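Local coordinates for iron-chelator utilization protein (Thermobifida fusca TM51, PDB 4YHB) that binds flavin-adenine dinucleotide and, as a siderophore-interacting oxidoreductase, probably helps to release iron from ferric siderophores by reduction, at residues Leu56-Pro61 and Gly114-Thr119; Val144-Glu149 and Asp205-Ala210; Val223-Gly226 and Ala231-Pro234. All coordinates share one frame; numbering follows the deposited sequence.

Contact 1 of 3, residues Leu56-Pro61 and Gly114-Thr119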
ATOM      1  N   LEU A  56       6.049   7.693  -6.195  1.00 16.88           N
ATOM      2  CA  LEU A  56       5.446   8.680  -7.073  1.00 17.31           C
ATOM      3  C   LEU A  56       6.060  10.042  -6.825  1.00 16.66           C
ATOM      4  O   LEU A  56       6.187  10.483  -5.677  1.00 17.77           O
ATOM      5  CB  LEU A  56       3.920   8.744  -6.859  1.00 17.13           C
ATOM      6  CG  LEU A  56       3.186   7.445  -7.198  1.00 18.87           C
ATOM      7  CD1 LEU A  56       1.670   7.617  -7.026  1.00 16.73           C
ATOM      8  CD2 LEU A  56       3.519   6.964  -8.615  1.00 16.99           C
ATOM      9  N   TRP A  57       6.401  10.724  -7.910  1.00 16.34           N
ATOM     10  CA  TRP A  57       7.048  12.027  -7.843  1.00 18.18           C
ATOM     11  C   TRP A  57       6.075  13.115  -8.280  1.00 18.60           C
ATOM     12  O   TRP A  57       5.622  13.140  -9.427  1.00 19.52           O
ATOM     13  CB  TRP A  57       8.326  12.036  -8.715  1.00 18.40           C
ATOM     14  CG  TRP A  57       9.416  11.142  -8.168  1.00 18.53           C
ATOM     15  CD1 TRP A  57       9.331   9.800  -7.920  1.00 20.35           C
ATOM     16  CD2 TRP A  57      10.755  11.529  -7.812  1.00 19.77           C
ATOM     17  NE1 TRP A  57      10.536   9.330  -7.427  1.00 18.99           N
ATOM     18  CE2 TRP A  57      11.418  10.370  -7.348  1.00 19.52           C
ATOM     19  CE3 TRP A  57      11.458  12.738  -7.847  1.00 22.70           C
ATOM     20  CZ2 TRP A  57      12.753  10.388  -6.924  1.00 20.95           C
ATOM     21  CZ3 TRP A  57      12.783  12.753  -7.418  1.00 23.12           C
ATOM     22  CH2 TRP A  57      13.410  11.584  -6.963  1.00 22.49           C
ATOM     23  N   PHE A  58       5.758  14.008  -7.344  1.00 19.84           N
ATOM     24  CA  PHE A  58       4.656  14.957  -7.485  1.00 19.11           C
ATOM     25  C   PHE A  58       5.137  16.360  -7.859  1.00 19.59           C
ATOM     26  O   PHE A  58       6.259  16.747  -7.514  1.00 21.64           O
ATOM     27  CB  PHE A  58       3.855  15.045  -6.165  1.00 16.46           C
ATOM     28  CG  PHE A  58       3.120  13.776  -5.790  1.00 17.88           C
ATOM     29  CD1 PHE A  58       1.818  13.562  -6.223  1.00 19.40           C
ATOM     30  CD2 PHE A  58       3.725  12.809  -5.002  1.00 20.45           C
ATOM     31  CE1 PHE A  58       1.131  12.408  -5.877  1.00 20.30           C
ATOM     32  CE2 PHE A  58       3.040  11.637  -4.655  1.00 18.95           C
ATOM     33  CZ  PHE A  58       1.749  11.441  -5.097  1.00 21.31           C
ATOM     34  N   PRO A  59       4.269  17.147  -8.515  1.00 22.92           N
ATOM     35  CA  PRO A  59       4.551  18.574  -8.726  1.00 27.14           C
ATOM     36  C   PRO A  59       4.444  19.356  -7.420  1.00 33.36           C
ATOM     37  O   PRO A  59       3.744  18.914  -6.506  1.00 26.48           O
ATOM     38  CB  PRO A  59       3.457  19.007  -9.706  1.00 25.83           C
ATOM     39  CG  PRO A  59       2.303  18.100  -9.358  1.00 26.07           C
ATOM     40  CD  PRO A  59       2.954  16.763  -9.068  1.00 22.11           C
ATOM     41  N   ASN A  60       5.142  20.482  -7.322  1.00 35.51           N
ATOM     42  CA  ASN A  60       4.914  21.418  -6.229  1.00 44.07           C
ATOM     43  C   ASN A  60       3.764  22.336  -6.609  1.00 50.18           C
ATOM     44  O   ASN A  60       3.857  23.080  -7.588  1.00 56.71           O
ATOM     45  CB  ASN A  60       6.169  22.231  -5.918  1.00 47.32           C
ATOM     46  CG  ASN A  60       6.000  23.129  -4.702  1.00 50.68           C
ATOM     47  OD1 ASN A  60       5.007  23.844  -4.565  1.00 55.78           O
ATOM     48  ND2 ASN A  60       6.975  23.087  -3.806  1.00 45.36           N
ATOM     49  N   PRO A  61       2.676  22.293  -5.830  1.00 52.43           N
ATOM     50  CA  PRO A  61       1.465  23.070  -6.115  1.00 56.63           C
ATOM     51  C   PRO A  61       1.699  24.578  -6.073  1.00 61.94           C
ATOM     52  O   PRO A  61       0.950  25.331  -6.699  1.00 65.14           O
ATOM     53  CB  PRO A  61       0.513  22.641  -4.997  1.00 53.77           C
ATOM     54  CG  PRO A  61       1.417  22.250  -3.889  1.00 52.09           C
ATOM     55  CD  PRO A  61       2.570  21.571  -4.551  1.00 46.78           C
ATOM     56  N   GLY A 114      -1.645  13.401  -0.580  1.00 18.85           N
ATOM     57  CA  GLY A 114      -3.066  13.464  -0.269  1.00 18.42           C
ATOM     58  C   GLY A 114      -3.766  14.612  -0.985  1.00 22.02           C
ATOM     59  O   GLY A 114      -4.862  14.444  -1.516  1.00 21.44           O
ATOM     60  N   ARG A 115      -3.137  15.780  -1.013  1.00 19.46           N
ATOM     61  CA  ARG A 115      -3.764  16.942  -1.632  1.00 22.27           C
ATOM     62  C   ARG A 115      -3.815  16.812  -3.155  1.00 23.95           C
ATOM     63  O   ARG A 115      -4.773  17.264  -3.780  1.00 25.13           O
ATOM     64  CB  ARG A 115      -3.041  18.229  -1.208  1.00 23.71           C
ATOM     65  CG  ARG A 115      -3.395  18.654   0.221  1.00 30.11           C
ATOM     66  CD  ARG A 115      -2.864  20.049   0.572  1.00 35.71           C
ATOM     67  NE  ARG A 115      -1.406  20.091   0.642  1.00 38.08           N
ATOM     68  CZ  ARG A 115      -0.696  20.031   1.770  1.00 37.93           C
ATOM     69  NH1 ARG A 115      -1.301  19.928   2.953  1.00 35.01           N
ATOM     70  NH2 ARG A 115       0.628  20.077   1.714  1.00 32.23           N
ATOM     71  N   TRP A 116      -2.809  16.170  -3.744  1.00 20.54           N
ATOM     72  CA  TRP A 116      -2.803  15.900  -5.187  1.00 21.94           C
ATOM     73  C   TRP A 116      -3.946  14.955  -5.561  1.00 24.68           C
ATOM     74  O   TRP A 116      -4.625  15.146  -6.578  1.00 21.82           O
ATOM     75  CB  TRP A 116      -1.455  15.296  -5.634  1.00 19.93           C
ATOM     76  CG  TRP A 116      -1.404  14.955  -7.108  1.00 20.26           C
ATOM     77  CD1 TRP A 116      -0.903  15.732  -8.115  1.00 21.27           C
ATOM     78  CD2 TRP A 116      -1.894  13.758  -7.733  1.00 18.86           C
ATOM     79  NE1 TRP A 116      -1.044  15.090  -9.322  1.00 21.64           N
ATOM     80  CE2 TRP A 116      -1.657  13.878  -9.115  1.00 19.82           C
ATOM     81  CE3 TRP A 116      -2.496  12.586  -7.254  1.00 20.15           C
ATOM     82  CZ2 TRP A 116      -2.005  12.883 -10.023  1.00 21.35           C
ATOM     83  CZ3 TRP A 116      -2.854  11.604  -8.159  1.00 20.78           C
ATOM     84  CH2 TRP A 116      -2.595  11.755  -9.531  1.00 19.78           C
ATOM     85  N   ALA A 117      -4.149  13.923  -4.740  1.00 23.38           N
ATOM     86  CA  ALA A 117      -5.215  12.951  -4.971  1.00 22.11           C
ATOM     87  C   ALA A 117      -6.596  13.608  -5.041  1.00 25.31           C
ATOM     88  O   ALA A 117      -7.468  13.160  -5.792  1.00 22.17           O
ATOM     89  CB  ALA A 117      -5.213  11.880  -3.866  1.00 18.80           C
ATOM     90  N   ALA A 118      -6.804  14.635  -4.220  1.00 24.71           N
ATOM     91  CA  ALA A 118      -8.112  15.290  -4.114  1.00 25.06           C
ATOM     92  C   ALA A 118      -8.522  15.949  -5.427  1.00 29.52           C
ATOM     93  O   ALA A 118      -9.711  16.121  -5.694  1.00 28.86           O
ATOM     94  CB  ALA A 118      -8.098  16.321  -2.995  1.00 26.90           C
ATOM     95  N   THR A 119      -7.536  16.308  -6.250  1.00 26.94           N
ATOM     96  CA  THR A 119      -7.813  16.998  -7.511  1.00 28.66           C
ATOM     97  C   THR A 119      -7.345  16.204  -8.726  1.00 31.86           C
ATOM     98  O   THR A 119      -7.266  16.739  -9.824  1.00 29.17           O
ATOM     99  CB  THR A 119      -7.140  18.385  -7.549  1.00 28.77           C
ATOM    100  OG1 THR A 119      -5.716  18.237  -7.570  1.00 33.42           O
ATOM    101  CG2 THR A 119      -7.545  19.211  -6.328  1.00 34.34           C
TER
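With CG anti to the backbone N (chi1 178°), the side chain of Trp116 leaves the helix toward Phe58, whose own CG stands anti to its carbonyl carbon, beside the backbone N (chi1 -66°). The two side chains cross at about a right angle, and the rings form a T-shaped (edge-to-face) pair: the CD1-CE1 edge of Phe58 is set against one face of the indole. The centroids of the Phe58 ring and the Trp116 five-membered ring lie 5.2 Å apart, with the planes at 66°. The closest approach is Phe58 CD1 to Trp116 CG at 3.6 Å, while Phe58 CE1 reaches Trp116 CD2 at 3.8 Å. An edge of slightly positive C-H groups thus meets the electron-rich indole, an attraction that suits a phenyl ring in a buried place. Phe58 lies at the end of the 53-57 region of the six-stranded antiparallel barrel, and Trp116 belongs to helix 112-118, so the pair packs this short helix against the barrel of the FAD-binding domain. Leu126 of strand 125-129 touches both rings, and Phe105 of strand 100-106 meets both as well, which makes the pair part of a larger aromatic and aliphatic cluster. Pro59 widens the contact on the pyrrole side of the indole, next to Phe58, its CD 4.1 Å from Trp116 CD1; the rigid ring offers an apolar surface at a partly exposed position. Two residues before Trp116, Gly114 gives its backbone N to the FAD phosphate oxygen O2P in a hydrogen bond, so the helix held by the indole also carries part of the cofactor site.

Contact 2 of 3, residues Val144-Glu149 and Asp205-Ala210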
ATOM      1  N   VAL A 144      -4.035 -13.859   7.974  1.00 26.52           N
ATOM      2  CA  VAL A 144      -4.601 -12.844   8.845  1.00 26.24           C
ATOM      3  C   VAL A 144      -4.074 -11.474   8.422  1.00 29.39           C
ATOM      4  O   VAL A 144      -2.870 -11.227   8.476  1.00 30.57           O
ATOM      5  CB  VAL A 144      -4.255 -13.098  10.314  1.00 27.57           C
ATOM      6  CG1 VAL A 144      -4.842 -11.997  11.191  1.00 29.93           C
ATOM      7  CG2 VAL A 144      -4.765 -14.477  10.755  1.00 29.50           C
ATOM      8  N   LEU A 145      -4.967 -10.594   7.983  1.00 24.56           N
ATOM      9  CA  LEU A 145      -4.551  -9.291   7.452  1.00 25.89           C
ATOM     10  C   LEU A 145      -5.105  -8.128   8.268  1.00 25.44           C
ATOM     11  O   LEU A 145      -6.304  -8.067   8.549  1.00 25.05           O
ATOM     12  CB  LEU A 145      -5.000  -9.161   6.001  1.00 27.64           C
ATOM     13  CG  LEU A 145      -4.599 -10.307   5.077  1.00 29.18           C
ATOM     14  CD1 LEU A 145      -5.468 -10.291   3.854  1.00 31.27           C
ATOM     15  CD2 LEU A 145      -3.146 -10.171   4.674  1.00 31.67           C
ATOM     16  N   LEU A 146      -4.224  -7.216   8.656  1.00 22.51           N
ATOM     17  CA  LEU A 146      -4.607  -6.007   9.374  1.00 20.75           C
ATOM     18  C   LEU A 146      -4.104  -4.799   8.587  1.00 25.52           C
ATOM     19  O   LEU A 146      -2.965  -4.788   8.095  1.00 23.60           O
ATOM     20  CB  LEU A 146      -4.041  -6.013  10.797  1.00 23.79           C
ATOM     21  CG  LEU A 146      -4.390  -7.250  11.634  1.00 30.69           C
ATOM     22  CD1 LEU A 146      -3.182  -8.149  11.780  1.00 34.70           C
ATOM     23  CD2 LEU A 146      -4.917  -6.847  12.997  1.00 32.90           C
ATOM     24  N   ALA A 147      -4.955  -3.791   8.427  1.00 22.60           N
ATOM     25  CA  ALA A 147      -4.572  -2.641   7.618  1.00 20.68           C
ATOM     26  C   ALA A 147      -5.440  -1.440   7.936  1.00 20.13           C
ATOM     27  O   ALA A 147      -6.650  -1.579   8.092  1.00 19.79           O
ATOM     28  CB  ALA A 147      -4.672  -2.977   6.117  1.00 20.16           C
ATOM     29  N   ASP A 148      -4.826  -0.263   8.043  1.00 20.36           N
ATOM     30  CA  ASP A 148      -5.607   0.971   7.993  1.00 18.65           C
ATOM     31  C   ASP A 148      -5.667   1.380   6.517  1.00 18.93           C
ATOM     32  O   ASP A 148      -5.230   0.608   5.661  1.00 18.66           O
ATOM     33  CB  ASP A 148      -5.015   2.052   8.924  1.00 20.05           C
ATOM     34  CG  ASP A 148      -3.731   2.715   8.388  1.00 24.29           C
ATOM     35  OD1 ASP A 148      -3.165   2.328   7.334  1.00 20.46           O
ATOM     36  OD2 ASP A 148      -3.281   3.663   9.065  1.00 27.39           O
ATOM     37  N   GLU A 149      -6.186   2.564   6.192  1.00 18.22           N
ATOM     38  CA  GLU A 149      -6.469   2.860   4.782  1.00 20.41           C
ATOM     39  C   GLU A 149      -5.212   2.951   3.885  1.00 19.80           C
ATOM     40  O   GLU A 149      -5.302   2.731   2.679  1.00 19.07           O
ATOM     41  CB  GLU A 149      -7.296   4.152   4.654  1.00 23.22           C
ATOM     42  CG  GLU A 149      -6.731   5.361   5.408  1.00 28.31           C
ATOM     43  CD  GLU A 149      -7.352   5.535   6.800  1.00 33.29           C
ATOM     44  OE1 GLU A 149      -7.444   4.539   7.540  1.00 27.26           O
ATOM     45  OE2 GLU A 149      -7.753   6.672   7.145  1.00 39.45           O
ATOM     46  N   ASP A 205      -6.355   2.313  18.712  1.00 28.59           N
ATOM     47  CA  ASP A 205      -5.723   0.999  18.763  1.00 30.95           C
ATOM     48  C   ASP A 205      -6.664  -0.086  18.251  1.00 29.34           C
ATOM     49  O   ASP A 205      -6.607  -1.234  18.705  1.00 28.54           O
ATOM     50  CB  ASP A 205      -5.265   0.679  20.190  1.00 38.47           C
ATOM     51  CG  ASP A 205      -6.376   0.846  21.214  1.00 48.10           C
ATOM     52  OD1 ASP A 205      -6.098   0.672  22.422  1.00 57.01           O
ATOM     53  OD2 ASP A 205      -7.526   1.161  20.816  1.00 45.75           O
ATOM     54  N   LEU A 206      -7.526   0.277  17.302  1.00 26.31           N
ATOM     55  CA  LEU A 206      -8.555  -0.638  16.789  1.00 25.80           C
ATOM     56  C   LEU A 206      -7.982  -1.929  16.211  1.00 26.78           C
ATOM     57  O   LEU A 206      -8.546  -3.001  16.415  1.00 20.93           O
ATOM     58  CB  LEU A 206      -9.407   0.058  15.714  1.00 23.09           C
ATOM     59  CG  LEU A 206     -10.470   1.054  16.183  1.00 27.50           C
ATOM     60  CD1 LEU A 206     -10.952   1.910  15.007  1.00 29.98           C
ATOM     61  CD2 LEU A 206     -11.636   0.321  16.826  1.00 27.91           C
ATOM     62  N   LEU A 207      -6.861  -1.837  15.496  1.00 21.26           N
ATOM     63  CA  LEU A 207      -6.262  -3.033  14.907  1.00 24.35           C
ATOM     64  C   LEU A 207      -5.703  -3.977  15.973  1.00 24.68           C
ATOM     65  O   LEU A 207      -5.913  -5.192  15.913  1.00 24.29           O
ATOM     66  CB  LEU A 207      -5.150  -2.658  13.918  1.00 22.23           C
ATOM     67  CG  LEU A 207      -5.645  -1.969  12.646  1.00 27.20           C
ATOM     68  CD1 LEU A 207      -4.477  -1.610  11.730  1.00 24.11           C
ATOM     69  CD2 LEU A 207      -6.625  -2.851  11.925  1.00 23.65           C
ATOM     70  N   LEU A 208      -4.975  -3.412  16.932  1.00 24.35           N
ATOM     71  CA  LEU A 208      -4.423  -4.188  18.037  1.00 25.25           C
ATOM     72  C   LEU A 208      -5.539  -4.883  18.817  1.00 27.59           C
ATOM     73  O   LEU A 208      -5.450  -6.071  19.129  1.00 28.09           O
ATOM     74  CB  LEU A 208      -3.618  -3.288  18.973  1.00 25.23           C
ATOM     75  CG  LEU A 208      -3.090  -3.933  20.257  1.00 29.83           C
ATOM     76  CD1 LEU A 208      -2.049  -5.002  19.937  1.00 30.12           C
ATOM     77  CD2 LEU A 208      -2.519  -2.872  21.176  1.00 34.59           C
ATOM     78  N   ARG A 209      -6.595  -4.134  19.111  1.00 26.95           N
ATOM     79  CA  ARG A 209      -7.723  -4.666  19.872  1.00 28.58           C
ATOM     80  C   ARG A 209      -8.388  -5.823  19.142  1.00 30.68           C
ATOM     81  O   ARG A 209      -8.742  -6.818  19.764  1.00 29.29           O
ATOM     82  CB  ARG A 209      -8.748  -3.569  20.155  1.00 32.70           C
ATOM     83  CG  ARG A 209      -8.294  -2.562  21.199  1.00 34.99           C
ATOM     84  CD  ARG A 209      -9.388  -1.527  21.465  1.00 51.31           C
ATOM     85  NE  ARG A 209      -8.910  -0.451  22.328  1.00 58.34           N
ATOM     86  CZ  ARG A 209      -8.932  -0.489  23.656  1.00 65.54           C
ATOM     87  NH1 ARG A 209      -9.418  -1.552  24.284  1.00 62.31           N
ATOM     88  NH2 ARG A 209      -8.471   0.540  24.356  1.00 67.92           N
ATOM     89  N   ALA A 210      -8.545  -5.709  17.824  1.00 25.87           N
ATOM     90  CA  ALA A 210      -9.140  -6.796  17.042  1.00 24.51           C
ATOM     91  C   ALA A 210      -8.241  -8.036  17.023  1.00 28.85           C
ATOM     92  O   ALA A 210      -8.722  -9.165  17.136  1.00 29.75           O
ATOM     93  CB  ALA A 210      -9.427  -6.333  15.619  1.00 30.19           C
TER
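Leu207 and Leu146 point at each other across the gap between helix and strand, but their branches pass rather than meet head-on. The methyls of Leu207 reach beyond Leu146 to the backbone of the next residues: CD1 lies 3.9 Å from both Ala147 C and Asp148 N, and CD2 is 4.0 Å from Ala147 N. In return Leu146 CD2 approaches the helix backbone, 3.5 Å from Leu207 O. The side chains themselves come together further back, with Leu146 CB 4.2 Å from Leu207 CD2. Leu207 holds its chain extended, chi2 179°, which carries both methyls to the strand. Helix 206-212 here packs on the parallel sheet of the NAD_Ferredoxin-like domain, against its central strand 142-147. Branched leucines fill such an interface well; the methyl of Ala147 points away from the helix, to Ala155 of helix 152-161 on the other side of the sheet. Asp148, next after Ala147, is a buried acid whose OD1 bonds Thr150 and whose OD2 bonds Trp256. On the outer side of the helix, Arg209 NE forms a salt bridge to Asp205 OD2 at 2.6 Å; that oxygen lies close to the guanidinium plane, whereas NE meets it from above the carboxylate plane, 42° out of it.

Contact 3 of 3, residues Val223-Gly226 and Ala231-Pro234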
ATOM      1  N   VAL A 223       0.540 -13.870   9.206  1.00 26.59           N
ATOM      2  CA  VAL A 223      -0.046 -12.620   9.685  1.00 26.32           C
ATOM      3  C   VAL A 223       0.622 -11.438   8.992  1.00 28.50           C
ATOM      4  O   VAL A 223       1.846 -11.316   9.006  1.00 26.71           O
ATOM      5  CB  VAL A 223       0.104 -12.462  11.207  1.00 26.42           C
ATOM      6  CG1 VAL A 223      -0.563 -11.165  11.674  1.00 26.67           C
ATOM      7  CG2 VAL A 223      -0.483 -13.673  11.935  1.00 27.52           C
ATOM      8  N   TRP A 224      -0.176 -10.577   8.370  1.00 23.89           N
ATOM      9  CA  TRP A 224       0.376  -9.397   7.693  1.00 24.22           C
ATOM     10  C   TRP A 224      -0.336  -8.155   8.200  1.00 23.42           C
ATOM     11  O   TRP A 224      -1.566  -8.092   8.190  1.00 23.31           O
ATOM     12  CB  TRP A 224       0.231  -9.501   6.172  1.00 23.10           C
ATOM     13  CG  TRP A 224       0.952  -8.386   5.405  1.00 25.55           C
ATOM     14  CD1 TRP A 224       2.218  -8.433   4.897  1.00 31.25           C
ATOM     15  CD2 TRP A 224       0.433  -7.085   5.063  1.00 27.67           C
ATOM     16  NE1 TRP A 224       2.526  -7.247   4.260  1.00 28.62           N
ATOM     17  CE2 TRP A 224       1.451  -6.402   4.349  1.00 27.92           C
ATOM     18  CE3 TRP A 224      -0.784  -6.428   5.295  1.00 25.98           C
ATOM     19  CZ2 TRP A 224       1.284  -5.102   3.860  1.00 27.03           C
ATOM     20  CZ3 TRP A 224      -0.949  -5.121   4.807  1.00 27.65           C
ATOM     21  CH2 TRP A 224       0.084  -4.479   4.093  1.00 23.82           C
ATOM     22  N   ALA A 225       0.433  -7.176   8.659  1.00 21.93           N
ATOM     23  CA  ALA A 225      -0.155  -5.935   9.152  1.00 24.68           C
ATOM     24  C   ALA A 225       0.583  -4.746   8.547  1.00 26.32           C
ATOM     25  O   ALA A 225       1.813  -4.748   8.464  1.00 24.48           O
ATOM     26  CB  ALA A 225      -0.114  -5.877  10.668  1.00 25.54           C
ATOM     27  N   GLY A 226      -0.176  -3.736   8.128  1.00 23.01           N
ATOM     28  CA  GLY A 226       0.393  -2.525   7.568  1.00 19.57           C
ATOM     29  C   GLY A 226      -0.437  -1.342   8.032  1.00 20.63           C
ATOM     30  O   GLY A 226      -1.636  -1.452   8.238  1.00 20.62           O
ATOM     31  N   ALA A 231       1.076   2.529  15.857  1.00 29.81           N
ATOM     32  CA  ALA A 231      -0.015   1.588  16.073  1.00 30.59           C
ATOM     33  C   ALA A 231       0.451   0.156  15.884  1.00 31.93           C
ATOM     34  O   ALA A 231      -0.064  -0.759  16.520  1.00 32.14           O
ATOM     35  CB  ALA A 231      -1.189   1.896  15.127  1.00 28.54           C
ATOM     36  N   LEU A 232       1.443  -0.036  15.021  1.00 29.15           N
ATOM     37  CA  LEU A 232       1.907  -1.378  14.684  1.00 25.63           C
ATOM     38  C   LEU A 232       2.916  -1.940  15.682  1.00 28.58           C
ATOM     39  O   LEU A 232       3.163  -3.144  15.691  1.00 31.81           O
ATOM     40  CB  LEU A 232       2.537  -1.389  13.282  1.00 26.14           C
ATOM     41  CG  LEU A 232       1.575  -1.371  12.089  1.00 30.71           C
ATOM     42  CD1 LEU A 232       2.340  -1.361  10.780  1.00 28.61           C
ATOM     43  CD2 LEU A 232       0.657  -2.559  12.122  1.00 30.31           C
ATOM     44  N   LYS A 233       3.511  -1.078  16.500  1.00 29.32           N
ATOM     45  CA  LYS A 233       4.538  -1.521  17.453  1.00 38.32           C
ATOM     46  C   LYS A 233       4.013  -2.552  18.462  1.00 36.56           C
ATOM     47  O   LYS A 233       4.659  -3.574  18.680  1.00 34.14           O
ATOM     48  CB  LYS A 233       5.145  -0.331  18.198  1.00 37.95           C
ATOM     49  CG  LYS A 233       6.174   0.446  17.399  1.00 42.48           C
ATOM     50  CD  LYS A 233       6.694   1.634  18.192  1.00 48.78           C
ATOM     51  CE  LYS A 233       7.419   2.636  17.297  1.00 57.21           C
ATOM     52  NZ  LYS A 233       7.822   3.866  18.050  1.00 59.78           N
ATOM     53  N   PRO A 234       2.834  -2.305  19.072  1.00 35.06           N
ATOM     54  CA  PRO A 234       2.323  -3.343  19.966  1.00 38.03           C
ATOM     55  C   PRO A 234       1.876  -4.601  19.234  1.00 35.56           C
ATOM     56  O   PRO A 234       1.861  -5.651  19.865  1.00 36.34           O
ATOM     57  CB  PRO A 234       1.128  -2.669  20.627  1.00 37.53           C
ATOM     58  CG  PRO A 234       0.719  -1.615  19.685  1.00 33.51           C
ATOM     59  CD  PRO A 234       2.004  -1.091  19.150  1.00 34.44           C
TER
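Leu232 meets strand 221-226 with both branches of its side chain, each on a different residue. Its CD2 packs on the methyl of Ala225, with Leu232 CD2 3.7 Å from Ala225 CB, while CD1 lies against bare backbone, Leu232 CD1 being 3.9 Å from Gly226 CA and equally far from Gly226 C. The fork of leucine is well suited to straddle two successive residues in this way. Its CG stands anti to the carbonyl carbon (chi1 -77°), and the extended second torsion (chi2 179°) carries the fork out to the strand. Small residues opposite allow the close approach: Ala225 turns a single methyl toward the helix, and Gly226 has no side chain. Glycine also suits the far side of the strand, where a CB would run into the indole of Trp224. Leu146 of the neighbouring strand and Val252 of strand 250-256 touch Ala225 and Leu232 respectively, so the tight part of the contact belongs to a continuous apolar layer.

The solvent side of the helix has a different character. Lys233, the very next residue, is exposed and bears no part of the packing; its NZ forms a salt bridge with Asp230 OD1, one turn back along the helix surface. Pro234 is only partly exposed, because Leu208 of helix 206-212 packs on it; lacking an N-H, it cannot bond to the preceding turn, which accompanies the kink there. Leu232 thus packs the start of its helix on the first strand of a beta-alpha-beta unit, strand 221-226, helix 229-241 and strand 250-256, a right-handed crossover of the parallel, Rossmann-like sheet.

Contact 1 comes first along the chain and belongs to the FAD-binding barrel; contacts 2 and 3 follow in that order within the parallel-sheet domain. The centre of contact 1 lies about 27 Å from the centres of both others, and it does not touch them. Contacts 2 and 3, by contrast, have centres only about 7 Å apart. Their strands, 142-147 and 221-226, are neighbours in one sheet, probably joined by hydrogen bonds such as Val144 O to Trp224 N at 2.8 Å, and Leu208 packs on Pro234 between their helices. One contact thus lies in the barrel and two in the parallel-sheet domain, with FAD bound near both domains, consistent with a flavin reductase architecture.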